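Local coordinates for cellulase (Bacteroides salanitronis, PDB 6WQY), which is a broad-specificity endoglucanase of glycoside hydrolase family 5, probably cleaving beta-1,4-glucosidic links in cellulose, the chain being its catalytic domain, at residues T288-F291 with A292-K295. Residues are numbered along the deposited sequence; the frame is centred on the assembly and turned at random.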
ATOM      1  N   THR A 288      -5.827 -17.022   7.167  1.00 11.85           N
ATOM      2  CA  THR A 288      -4.871 -18.005   6.665  1.00 12.58           C
ATOM      3  C   THR A 288      -5.278 -18.526   5.294  1.00 11.94           C
ATOM      4  O   THR A 288      -4.411 -18.782   4.444  1.00 13.20           O
ATOM      5  CB  THR A 288      -4.683 -19.153   7.658  1.00 15.06           C
ATOM      6  OG1 THR A 288      -5.946 -19.741   7.937  1.00 14.25           O
ATOM      7  CG2 THR A 288      -4.065 -18.652   8.951  1.00 16.33           C
ATOM      8  N   GLY A 289      -6.579 -18.672   5.038  1.00 11.68           N
ATOM      9  CA  GLY A 289      -7.007 -19.136   3.733  1.00 12.35           C
ATOM     10  C   GLY A 289      -6.655 -18.172   2.619  1.00 11.43           C
ATOM     11  O   GLY A 289      -6.213 -18.575   1.537  1.00 12.40           O
ATOM     12  N   GLN A 290      -6.866 -16.879   2.854  1.00 10.71           N
ATOM     13  CA  GLN A 290      -6.537 -15.880   1.845  1.00 10.62           C
ATOM     14  C   GLN A 290      -5.034 -15.753   1.679  1.00 10.69           C
ATOM     15  O   GLN A 290      -4.537 -15.644   0.550  1.00 11.12           O
ATOM     16  CB  GLN A 290      -7.167 -14.543   2.217  1.00 10.88           C
ATOM     17  CG  GLN A 290      -8.681 -14.549   2.164  1.00 10.90           C
ATOM     18  CD  GLN A 290      -9.188 -14.938   0.793  1.00 11.19           C
ATOM     19  OE1 GLN A 290      -9.492 -16.101   0.543  1.00 12.91           O
ATOM     20  NE2 GLN A 290      -9.272 -13.964  -0.104  1.00 11.95           N
ATOM     21  N   PHE A 291      -4.288 -15.728   2.784  1.00 10.81           N
ATOM     22  CA  PHE A 291      -2.841 -15.595   2.649  1.00 10.86           C
ATOM     23  C   PHE A 291      -2.237 -16.852   2.015  1.00 11.87           C
ATOM     24  O   PHE A 291      -1.217 -16.758   1.310  1.00 12.10           O
ATOM     25  CB  PHE A 291      -2.181 -15.263   3.989  1.00 11.35           C
ATOM     26  CG  PHE A 291      -2.506 -13.892   4.532  1.00 10.96           C
ATOM     27  CD1 PHE A 291      -3.368 -13.024   3.895  1.00 11.24           C
ATOM     28  CD2 PHE A 291      -1.919 -13.478   5.715  1.00 10.67           C
ATOM     29  CE1 PHE A 291      -3.651 -11.774   4.440  1.00 11.13           C
ATOM     30  CE2 PHE A 291      -2.200 -12.242   6.266  1.00 11.86           C
ATOM     31  CZ  PHE A 291      -3.062 -11.393   5.633  1.00 11.03           C
ATOM     32  N   ALA A 292      -2.859 -18.026   2.230  1.00 11.99           N
ATOM     33  CA  ALA A 292      -2.395 -19.250   1.581  1.00 12.46           C
ATOM     34  C   ALA A 292      -2.498 -19.144   0.067  1.00 12.28           C
ATOM     35  O   ALA A 292      -1.663 -19.714  -0.653  1.00 13.21           O
ATOM     36  CB  ALA A 292      -3.188 -20.450   2.093  1.00 13.53           C
ATOM     37  N   LYS A 293      -3.511 -18.438  -0.445  1.00 11.99           N
ATOM     38  CA  LYS A 293      -3.612 -18.257  -1.895  1.00 12.10           C
ATOM     39  C   LYS A 293      -2.435 -17.450  -2.411  1.00 11.77           C
ATOM     40  O   LYS A 293      -1.850 -17.776  -3.454  1.00 12.59           O
ATOM     41  CB  LYS A 293      -4.933 -17.569  -2.250  1.00 13.17           C
ATOM     42  CG  LYS A 293      -6.168 -18.374  -1.906  1.00 12.72           C
ATOM     43  CD  LYS A 293      -7.457 -17.605  -2.138  1.00 13.36           C
ATOM     44  CE  LYS A 293      -8.668 -18.428  -1.764  1.00 15.15           C
ATOM     45  NZ  LYS A 293      -9.928 -17.627  -1.779  1.00 14.27           N
ATOM     46  N   MET A 294      -2.070 -16.389  -1.690  1.00 11.34           N
ATOM     47  CA  MET A 294      -0.924 -15.582  -2.087  1.00 11.18           C
ATOM     48  C   MET A 294       0.366 -16.388  -2.019  1.00 11.62           C
ATOM     49  O   MET A 294       1.243 -16.254  -2.887  1.00 12.16           O
ATOM     50  CB  MET A 294      -0.806 -14.356  -1.180  1.00 11.15           C
ATOM     51  CG  MET A 294      -1.913 -13.334  -1.373  1.00 10.91           C
ATOM     52  SD  MET A 294      -1.970 -12.592  -3.041  1.00 11.15           S
ATOM     53  CE  MET A 294      -0.451 -11.644  -3.013  1.00 11.48           C
ATOM     54  N   LYS A 295       0.502 -17.239  -0.996  1.00 11.86           N
ATOM     55  CA  LYS A 295       1.712 -18.043  -0.865  1.00 12.46           C
ATOM     56  C   LYS A 295       1.812 -19.065  -1.991  1.00 13.78           C
ATOM     57  O   LYS A 295       2.889 -19.267  -2.557  1.00 14.05           O
ATOM     58  CB  LYS A 295       1.734 -18.731   0.498  1.00 13.72           C
ATOM     59  CG  LYS A 295       2.947 -19.616   0.711  1.00 15.72           C
ATOM     60  CD  LYS A 295       2.956 -20.226   2.108  1.00 20.25           C
ATOM     61  CE  LYS A 295       3.855 -21.455   2.176  1.00 30.07           C
ATOM     62  NZ  LYS A 295       5.270 -21.111   1.903  1.00 31.27           N
TER
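K293 NZ is gripped by two acceptors, Q290 OE1 at 2.8 Å and, by a salt bridge, a carboxylate oxygen of D229. Q290 and K293 stand three residues apart on helix 284-299, an outer helix of the TIM barrel, and their side chains run alongside each other to the same end. The ammonium lies in the plane of the Q290 amide, on a lone pair of OE1, with a C=O...N angle of 136°. A bend at chi2 (-58°) swings the Q290 amide round to meet the lysine, whose straight aliphatic chain carries NZ to it. Q290 NE2 donates to the other D229 oxygen, so D229 takes one bond from each side chain, linking this helix to helix 228-234. Were K293 an alanine, D229 would probably lose its positive mate and Q290 OE1 this donor, leaving the amide held through NE2 by D229. On the buried side, the F291 ring meets F252 edge-to-face and packs on helix 318-337, while M294 touches I228 and V232. Helical hydrogen bonds run from A292 N to T288 O (2.8 Å) and from K295 N to F291 O (2.9 Å). A292 CB lies 3.1 Å from T288 O.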